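Long-range contacts in ammonium transporter (Kuenenia stuttgartiensis, PDB 6EU6), which probably senses ammonium at the membrane and passes the signal on, as an Amt-family protein of an ammonium sensor histidine kinase: residues L25-Y30 and F214-G219; T32-S37 and P207-G212; S284-P289 and I339-S344. One frame throughout, in Å; residues are numbered along the deposited sequence.

Interaction 1 of 3, residues L25-Y30 and F214-G219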
loop_
_atom_site.group_PDB
_atom_site.type_symbol
_atom_site.label_atom_id
_atom_site.label_comp_id
_atom_site.label_asym_id
_atom_site.label_seq_id
_atom_site.Cartn_x
_atom_site.Cartn_y
_atom_site.Cartn_z
ATOM N N LEU A 25 -1.817 2.162 -9.049
ATOM C CA LEU A 25 -0.904 3.139 -8.410
ATOM C C LEU A 25 0.563 2.844 -8.749
ATOM O O LEU A 25 1.332 3.766 -9.074
ATOM C CB LEU A 25 -1.160 3.095 -6.906
ATOM C CG LEU A 25 -0.568 4.199 -6.017
ATOM C CD1 LEU A 25 -1.185 4.106 -4.637
ATOM C CD2 LEU A 25 0.908 4.072 -5.869
ATOM N N GLY A 26 0.930 1.561 -8.722
ATOM C CA GLY A 26 2.227 1.113 -9.203
ATOM C C GLY A 26 2.596 1.588 -10.579
ATOM O O GLY A 26 3.660 2.176 -10.774
ATOM N N PHE A 27 1.711 1.370 -11.547
ATOM C CA PHE A 27 1.967 1.825 -12.874
ATOM C C PHE A 27 2.040 3.340 -12.913
ATOM O O PHE A 27 2.810 3.863 -13.667
ATOM C CB PHE A 27 0.838 1.382 -13.839
ATOM C CG PHE A 27 0.900 -0.031 -14.176
ATOM C CD1 PHE A 27 1.904 -0.482 -15.032
ATOM C CD2 PHE A 27 -0.019 -0.971 -13.665
ATOM C CE1 PHE A 27 1.976 -1.867 -15.361
ATOM C CE2 PHE A 27 0.075 -2.353 -13.987
ATOM C CZ PHE A 27 1.050 -2.780 -14.839
ATOM N N THR A 28 1.188 4.028 -12.152
ATOM C CA THR A 28 1.216 5.501 -12.147
ATOM C C THR A 28 2.620 5.988 -11.671
ATOM O O THR A 28 3.274 6.804 -12.331
ATOM C CB THR A 28 0.149 6.075 -11.214
ATOM O OG1 THR A 28 -1.154 5.593 -11.605
ATOM C CG2 THR A 28 0.200 7.643 -11.305
ATOM N N SER A 29 3.123 5.409 -10.569
ATOM C CA SER A 29 4.449 5.852 -10.070
ATOM C C SER A 29 5.544 5.494 -11.018
ATOM O O SER A 29 6.465 6.276 -11.182
ATOM C CB SER A 29 4.817 5.246 -8.734
ATOM O OG SER A 29 3.704 5.367 -7.961
ATOM N N TYR A 30 5.537 4.237 -11.478
ATOM C CA TYR A 30 6.562 3.731 -12.396
ATOM C C TYR A 30 6.648 4.637 -13.648
ATOM O O TYR A 30 7.742 5.123 -14.028
ATOM C CB TYR A 30 6.195 2.310 -12.783
ATOM C CG TYR A 30 7.296 1.558 -13.440
ATOM C CD1 TYR A 30 8.259 0.953 -12.671
ATOM C CD2 TYR A 30 7.392 1.476 -14.860
ATOM C CE1 TYR A 30 9.248 0.184 -13.227
ATOM C CE2 TYR A 30 8.411 0.714 -15.463
ATOM C CZ TYR A 30 9.336 0.093 -14.639
ATOM O OH TYR A 30 10.372 -0.614 -15.131
ATOM N N PHE A 214 8.220 -1.665 -6.446
ATOM C CA PHE A 214 7.750 -2.343 -5.246
ATOM C C PHE A 214 6.240 -2.524 -5.172
ATOM O O PHE A 214 5.735 -3.580 -4.759
ATOM C CB PHE A 214 8.249 -1.654 -3.989
ATOM C CG PHE A 214 9.645 -2.022 -3.568
ATOM C CD1 PHE A 214 9.966 -3.315 -3.138
ATOM C CD2 PHE A 214 10.632 -1.029 -3.499
ATOM C CE1 PHE A 214 11.289 -3.606 -2.692
ATOM C CE2 PHE A 214 11.943 -1.342 -3.042
ATOM C CZ PHE A 214 12.207 -2.624 -2.615
ATOM N N PHE A 215 5.471 -1.493 -5.557
ATOM C CA PHE A 215 4.045 -1.619 -5.569
ATOM C C PHE A 215 3.574 -2.677 -6.540
ATOM O O PHE A 215 2.601 -3.401 -6.293
ATOM C CB PHE A 215 3.343 -0.336 -6.048
ATOM C CG PHE A 215 3.232 0.693 -5.010
ATOM C CD1 PHE A 215 2.471 0.460 -3.889
ATOM C CD2 PHE A 215 3.823 1.954 -5.201
ATOM C CE1 PHE A 215 2.354 1.457 -2.913
ATOM C CE2 PHE A 215 3.735 2.924 -4.235
ATOM C CZ PHE A 215 3.028 2.653 -3.072
ATOM N N LEU A 216 4.213 -2.691 -7.710
ATOM C CA LEU A 216 3.837 -3.655 -8.737
ATOM C C LEU A 216 4.091 -5.058 -8.267
ATOM O O LEU A 216 3.261 -5.962 -8.459
ATOM C CB LEU A 216 4.561 -3.361 -10.045
ATOM C CG LEU A 216 4.060 -2.072 -10.774
ATOM C CD1 LEU A 216 4.970 -1.749 -11.968
ATOM C CD2 LEU A 216 2.653 -2.228 -11.268
ATOM N N TRP A 217 5.263 -5.227 -7.677
ATOM C CA TRP A 217 5.699 -6.558 -7.172
ATOM C C TRP A 217 4.701 -7.058 -6.073
ATOM O O TRP A 217 4.187 -8.202 -6.080
ATOM C CB TRP A 217 7.130 -6.397 -6.697
ATOM C CG TRP A 217 7.923 -7.598 -6.164
ATOM C CD1 TRP A 217 7.447 -8.748 -5.638
ATOM C CD2 TRP A 217 9.340 -7.691 -6.114
ATOM N NE1 TRP A 217 8.506 -9.542 -5.186
ATOM C CE2 TRP A 217 9.672 -8.916 -5.492
ATOM C CE3 TRP A 217 10.351 -6.834 -6.477
ATOM C CZ2 TRP A 217 10.973 -9.313 -5.259
ATOM C CZ3 TRP A 217 11.661 -7.216 -6.245
ATOM C CH2 TRP A 217 11.960 -8.464 -5.650
ATOM N N PHE A 218 4.409 -6.179 -5.119
ATOM C CA PHE A 218 3.400 -6.430 -4.107
ATOM C C PHE A 218 2.076 -6.788 -4.715
ATOM O O PHE A 218 1.514 -7.798 -4.397
ATOM C CB PHE A 218 3.212 -5.190 -3.267
ATOM C CG PHE A 218 2.100 -5.278 -2.318
ATOM C CD1 PHE A 218 2.289 -5.848 -1.056
ATOM C CD2 PHE A 218 0.896 -4.717 -2.620
ATOM C CE1 PHE A 218 1.256 -5.888 -0.140
ATOM C CE2 PHE A 218 -0.190 -4.794 -1.741
ATOM C CZ PHE A 218 -0.009 -5.381 -0.486
ATOM N N GLY A 219 1.580 -5.959 -5.602
ATOM C CA GLY A 219 0.354 -6.303 -6.318
ATOM C C GLY A 219 0.341 -7.622 -7.056
ATOM O O GLY A 219 -0.702 -8.305 -7.107
#
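Leu216 lays one methyl, CD2, squarely over the ring of Phe27. The carbon sits 3.7 Å from the ring centroid and 11° off the ring normal, a CH-pi contact near the middle of the face. A second CH-pi contact runs the other way. Leu25 CD2 covers one face of the Phe215 ring, displaced toward its rim, 3.5 Å from CE2 of Phe215. Leu25 places it there by swinging CG anti to its backbone N (chi1 -168°).

The tight part lies between these two contacts, at Gly26. Its CA comes 3.6 Å from Phe215 CB, and Leu216 CG and CD2 pack on its backbone. The two helix segments are close to antiparallel, at 158°, and their axes come within 8.2 Å. The looser part is toward Tyr30. There Leu216 CD1 stays 4.3 Å from Tyr30 CG and meets the ring obliquely. Ser29 OG barely reaches Phe215; it bonds instead to Leu25 O, from above the carbonyl plane. The looser side is also buried, since Tyr30 packs on Phe270 and Leu274 of helix 266-280. Phe215 also packs on Leu25 of a second subunit, so the contact borders the trimer interface.

Across the contact the chemistry is apolar, which implies that helices 2-34 and 206-226 are held here by shape and dispersion, with the serine hydroxyl satisfied inside its own helix.

Interaction 2 of 3, residues T32-S37 and P207-G212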
loop_
_atom_site.group_PDB
_atom_site.type_symbol
_atom_site.label_atom_id
_atom_site.label_comp_id
_atom_site.label_asym_id
_atom_site.label_seq_id
_atom_site.Cartn_x
_atom_site.Cartn_y
_atom_site.Cartn_z
ATOM N N THR A 32 5.427 7.695 -14.116
ATOM C CA THR A 32 5.783 9.043 -13.771
ATOM C C THR A 32 7.318 9.082 -13.528
ATOM O O THR A 32 8.023 9.920 -14.063
ATOM C CB THR A 32 5.043 9.492 -12.565
ATOM O OG1 THR A 32 3.648 9.437 -12.778
ATOM C CG2 THR A 32 5.430 10.964 -12.172
ATOM N N GLY A 33 7.853 8.116 -12.783
ATOM C CA GLY A 33 9.281 8.044 -12.573
ATOM C C GLY A 33 10.122 8.001 -13.832
ATOM O O GLY A 33 11.186 8.642 -13.939
ATOM N N PHE A 34 9.678 7.191 -14.785
ATOM C CA PHE A 34 10.352 7.029 -16.083
ATOM C C PHE A 34 10.160 8.268 -17.013
ATOM O O PHE A 34 10.786 8.373 -18.000
ATOM C CB PHE A 34 9.850 5.773 -16.816
ATOM C CG PHE A 34 10.704 4.573 -16.629
ATOM C CD1 PHE A 34 10.582 3.788 -15.482
ATOM C CD2 PHE A 34 11.609 4.186 -17.599
ATOM C CE1 PHE A 34 11.357 2.665 -15.299
ATOM C CE2 PHE A 34 12.399 3.054 -17.415
ATOM C CZ PHE A 34 12.267 2.290 -16.258
ATOM N N SER A 35 9.284 9.159 -16.674
ATOM C CA SER A 35 8.945 10.254 -17.548
ATOM C C SER A 35 9.892 11.448 -17.301
ATOM O O SER A 35 10.563 11.564 -16.273
ATOM C CB SER A 35 7.481 10.668 -17.344
ATOM O OG SER A 35 7.278 11.725 -16.406
ATOM N N GLN A 36 9.896 12.337 -18.262
ATOM C CA GLN A 36 10.559 13.605 -18.072
ATOM C C GLN A 36 9.702 14.369 -17.141
ATOM O O GLN A 36 8.503 14.295 -17.177
ATOM C CB GLN A 36 10.738 14.329 -19.408
ATOM C CG GLN A 36 11.662 13.557 -20.403
ATOM C CD GLN A 36 11.542 14.303 -21.730
ATOM O OE1 GLN A 36 12.056 15.361 -21.885
ATOM N NE2 GLN A 36 10.693 13.825 -22.579
ATOM N N SER A 37 10.340 15.049 -16.236
ATOM C CA SER A 37 9.681 15.863 -15.247
ATOM C C SER A 37 8.584 16.805 -15.798
ATOM O O SER A 37 7.490 16.883 -15.219
ATOM C CB SER A 37 10.772 16.589 -14.440
ATOM O OG SER A 37 10.267 17.808 -14.094
ATOM N N PRO A 207 13.832 7.326 -7.825
ATOM C CA PRO A 207 13.167 6.873 -6.591
ATOM C C PRO A 207 11.700 6.553 -6.795
ATOM O O PRO A 207 11.190 5.571 -6.262
ATOM C CB PRO A 207 13.340 8.078 -5.631
ATOM C CG PRO A 207 14.578 8.765 -6.099
ATOM C CD PRO A 207 14.663 8.544 -7.594
ATOM N N LEU A 208 10.997 7.348 -7.582
ATOM C CA LEU A 208 9.603 7.116 -7.771
ATOM C C LEU A 208 9.361 5.811 -8.610
ATOM O O LEU A 208 8.457 5.032 -8.297
ATOM C CB LEU A 208 8.981 8.337 -8.460
ATOM C CG LEU A 208 7.471 8.364 -8.523
ATOM C CD1 LEU A 208 6.829 8.379 -7.145
ATOM C CD2 LEU A 208 7.074 9.618 -9.277
ATOM N N ALA A 209 10.166 5.595 -9.644
ATOM C CA ALA A 209 10.118 4.322 -10.360
ATOM C C ALA A 209 10.416 3.115 -9.442
ATOM O O ALA A 209 9.903 2.065 -9.648
ATOM C CB ALA A 209 11.093 4.320 -11.503
ATOM N N THR A 210 11.286 3.277 -8.463
ATOM C CA THR A 210 11.641 2.230 -7.516
ATOM C C THR A 210 10.414 1.945 -6.666
ATOM O O THR A 210 10.025 0.761 -6.465
ATOM C CB THR A 210 12.828 2.665 -6.626
ATOM O OG1 THR A 210 13.936 2.979 -7.457
ATOM C CG2 THR A 210 13.277 1.538 -5.748
ATOM N N LEU A 211 9.763 3.005 -6.190
ATOM C CA LEU A 211 8.558 2.794 -5.395
ATOM C C LEU A 211 7.486 2.088 -6.288
ATOM O O LEU A 211 6.782 1.178 -5.807
ATOM C CB LEU A 211 8.027 4.088 -4.784
ATOM C CG LEU A 211 8.962 4.807 -3.792
ATOM C CD1 LEU A 211 8.319 6.072 -3.186
ATOM C CD2 LEU A 211 9.460 3.918 -2.681
ATOM N N GLY A 212 7.424 2.472 -7.565
ATOM C CA GLY A 212 6.533 1.842 -8.520
ATOM C C GLY A 212 6.792 0.345 -8.653
ATOM O O GLY A 212 5.877 -0.457 -8.573
#
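Thr32 and Leu208 meet methyl to methyl where two membrane helices of the Amt fold lie side by side. Helix 2-34 is ending here and helix 206-226 has just begun. The two side chains approach at a slant. CG2 of Thr32 lies 3.6 Å from CD2 of Leu208, and Thr32 CB is the next nearest atom to that methyl.

The threonine turns its two branches to different tasks. CG2 is anti to the backbone N and faces the leucine. OG1 is hydrogen-bonded to Thr28 O, one turn back. Its polar end is therefore satisfied within its own helix. Leu208 also extends its CG away from its own N, with chi1 at -170°, and this torsion carries CD2 to both Thr32 and the backbone of Gly33.

Gly33 is where the two backbones come together. Its CA is 4.4 Å from the CA of Ala209 and 3.9 Å from the Ala209 N. Having no side chain, the glycine lets its CA lie directly against the Ala209 backbone.

On the far side of Gly33 from Thr32, Phe34 brings its ring to Ala209. The ring also meets that of Tyr30, with the planes at about 30°. Backbone hydrogen bonds pair Gly33 with Asn205, Phe34 with Leu203 and Ser35 with His204, and tie the helix end to the chain leading into helix 206-226. Leu208 also packs on Leu211 of the third subunit. The Ala209 methyl approaches the Phe34 ring obliquely, with CB 4.0 Å from CD1 and 4.1 Å from CE1.

Interaction 3 of 3, residues S284-P289 and I339-S344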
loop_
_atom_site.group_PDB
_atom_site.type_symbol
_atom_site.label_atom_id
_atom_site.label_comp_id
_atom_site.label_asym_id
_atom_site.label_seq_id
_atom_site.Cartn_x
_atom_site.Cartn_y
_atom_site.Cartn_z
ATOM N N SER A 284 2.817 -19.666 -12.190
ATOM C CA SER A 284 3.275 -19.692 -10.792
ATOM C C SER A 284 2.589 -20.768 -9.950
ATOM O O SER A 284 3.106 -21.117 -8.906
ATOM C CB SER A 284 3.126 -18.305 -10.136
ATOM O OG SER A 284 1.795 -17.932 -10.267
ATOM N N ASN A 285 1.435 -21.312 -10.377
ATOM C CA ASN A 285 0.765 -22.362 -9.615
ATOM C C ASN A 285 1.289 -23.767 -9.946
ATOM O O ASN A 285 0.925 -24.732 -9.265
ATOM C CB ASN A 285 -0.723 -22.346 -9.913
ATOM C CG ASN A 285 -1.030 -22.642 -11.401
ATOM O OD1 ASN A 285 -0.325 -22.199 -12.329
ATOM N ND2 ASN A 285 -2.079 -23.379 -11.627
ATOM N N MET A 286 2.152 -23.894 -10.939
ATOM C CA MET A 286 2.495 -25.228 -11.471
ATOM C C MET A 286 3.936 -25.528 -11.554
ATOM O O MET A 286 4.310 -26.593 -12.069
ATOM C CB MET A 286 1.826 -25.489 -12.843
ATOM C CG MET A 286 2.083 -24.529 -13.952
ATOM S SD MET A 286 0.968 -24.663 -15.430
ATOM C CE MET A 286 -0.565 -24.593 -14.688
ATOM N N VAL A 287 4.752 -24.636 -11.013
ATOM C CA VAL A 287 6.212 -24.803 -11.036
ATOM C C VAL A 287 6.716 -24.840 -9.608
ATOM O O VAL A 287 5.992 -24.478 -8.686
ATOM C CB VAL A 287 6.944 -23.716 -11.849
ATOM C CG1 VAL A 287 6.370 -23.630 -13.247
ATOM C CG2 VAL A 287 6.893 -22.314 -11.190
ATOM N N THR A 288 7.929 -25.336 -9.444
ATOM C CA THR A 288 8.646 -25.360 -8.163
ATOM C C THR A 288 9.411 -24.025 -7.980
ATOM O O THR A 288 9.710 -23.324 -8.954
ATOM C CB THR A 288 9.713 -26.528 -8.130
ATOM O OG1 THR A 288 10.697 -26.308 -9.157
ATOM C CG2 THR A 288 9.085 -27.931 -8.300
ATOM N N PRO A 289 9.802 -23.706 -6.752
ATOM C CA PRO A 289 10.544 -22.476 -6.584
ATOM C C PRO A 289 11.848 -22.423 -7.384
ATOM O O PRO A 289 12.169 -21.350 -7.920
ATOM C CB PRO A 289 10.825 -22.439 -5.088
ATOM C CG PRO A 289 9.717 -23.213 -4.484
ATOM C CD PRO A 289 9.442 -24.325 -5.467
ATOM N N ILE A 339 7.865 -25.918 -20.689
ATOM C CA ILE A 339 9.189 -26.365 -20.244
ATOM C C ILE A 339 9.167 -26.718 -18.802
ATOM O O ILE A 339 9.762 -27.725 -18.434
ATOM C CB ILE A 339 10.238 -25.320 -20.500
ATOM C CG1 ILE A 339 10.191 -24.889 -21.943
ATOM C CG2 ILE A 339 11.633 -25.781 -20.117
ATOM C CD1 ILE A 339 10.083 -26.053 -22.899
ATOM N N PHE A 340 8.437 -25.957 -17.979
ATOM C CA PHE A 340 8.645 -26.067 -16.531
ATOM C C PHE A 340 7.513 -26.580 -15.720
ATOM O O PHE A 340 7.722 -27.025 -14.540
ATOM C CB PHE A 340 9.067 -24.698 -15.919
ATOM C CG PHE A 340 10.403 -24.234 -16.358
ATOM C CD1 PHE A 340 11.536 -24.730 -15.767
ATOM C CD2 PHE A 340 10.551 -23.374 -17.388
ATOM C CE1 PHE A 340 12.777 -24.331 -16.198
ATOM C CE2 PHE A 340 11.768 -22.951 -17.819
ATOM C CZ PHE A 340 12.914 -23.419 -17.224
ATOM N N ALA A 341 6.311 -26.487 -16.239
ATOM C CA ALA A 341 5.158 -26.867 -15.482
ATOM C C ALA A 341 5.193 -28.347 -15.106
ATOM O O ALA A 341 5.724 -29.175 -15.865
ATOM C CB ALA A 341 3.884 -26.570 -16.235
ATOM N N GLN A 342 4.667 -28.634 -13.918
ATOM C CA GLN A 342 4.422 -29.986 -13.456
ATOM C C GLN A 342 3.539 -30.715 -14.464
ATOM O O GLN A 342 2.501 -30.195 -14.908
ATOM C CB GLN A 342 3.757 -29.952 -12.077
ATOM C CG GLN A 342 3.794 -31.280 -11.365
ATOM C CD GLN A 342 5.220 -31.777 -11.280
ATOM O OE1 GLN A 342 6.097 -31.039 -10.821
ATOM N NE2 GLN A 342 5.479 -33.006 -11.772
ATOM N N LYS A 343 3.927 -31.933 -14.817
ATOM C CA LYS A 343 3.232 -32.640 -15.900
ATOM C C LYS A 343 1.725 -32.809 -15.720
ATOM O O LYS A 343 0.997 -32.667 -16.653
ATOM C CB LYS A 343 3.937 -33.949 -16.291
ATOM C CG LYS A 343 5.020 -33.709 -17.347
ATOM C CD LYS A 343 5.562 -34.946 -18.084
ATOM C CE LYS A 343 5.058 -35.139 -19.525
ATOM N NZ LYS A 343 6.172 -35.374 -20.498
ATOM N N SER A 344 1.237 -32.987 -14.514
ATOM C CA SER A 344 -0.198 -33.062 -14.255
ATOM C C SER A 344 -0.994 -31.854 -14.689
ATOM O O SER A 344 -2.244 -31.919 -14.785
ATOM C CB SER A 344 -0.453 -33.274 -12.732
ATOM O OG SER A 344 0.454 -32.515 -11.928
HETATM O O HOH W 1 8.687 -26.920 -12.158
#
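Met286 bends its side chain round the methyl of Ala341. CB starts toward the other segment and lies 4.1 Å from Ala341 CB. CG comes closer, to 3.6 Å from the same methyl. It is held between the backbone N and the carbonyl carbon, with chi1 at 56°. SD passes Ala341 CB at 3.6 Å as well, so two successive atoms of the chain lie against one methyl. The chain then folds at chi3 (52°), and CE turns away from the 339-344 segment. The side chain also packs on Tyr345.

The backbone of Met286 does the polar work. Its carbonyl O accepts a hydrogen bond from Gln342 N at 2.8 Å. The bond is nearly straight, 168° at the hydrogen, and the N-H points almost head-on at the oxygen, in line with its C=O bond. Ala341 CA adds a weaker CA-H...O contact to the same oxygen. Gln342 CB also comes close to it.

These residues join two ends of membrane helices in the Amt fold. Helix 322-340 stops at Phe340, and the chain leaves helical geometry at Ala341. The 284-289 loop leads into helix 289-312, with Thr288 at its N-cap. Thr288 OG1 is bonded to Ser291 OG.

Val287 packs beside this helix end. Its CG1 lies 3.9 Å from Phe340 CB, and the two side chains cross at a slant. The Phe340 ring itself leads away toward Ser291, Ala294 and Ile295 of helix 289-312. Ala341 O takes a hydrogen bond from Arg353 NH2. One water bridges the two backbones: it donates to Phe340 O at 2.6 Å and accepts from Thr288 N at 3.2 Å.

In the fold
Interactions 1 and 2 join the same two helices, 2-34 and 206-226. Their centres are 10 Å apart and they touch, with Ser29 packing on Leu208 and Gly212. The chain between the two segments of interaction 1 contains both segments of interaction 2. Together they make one continuous helix-helix seam. Interaction 3 comes later in the chain, after interaction 1 has closed. Its centre lies about 26 Å from that of interaction 1 and 34 Å from that of interaction 2. Interactions 1 and 2 thus hold one helix pair that also touches neighbouring subunits of the trimer, while interaction 3 joins the loop before helix 289-312 to the end of helix 322-340, elsewhere in the subunit.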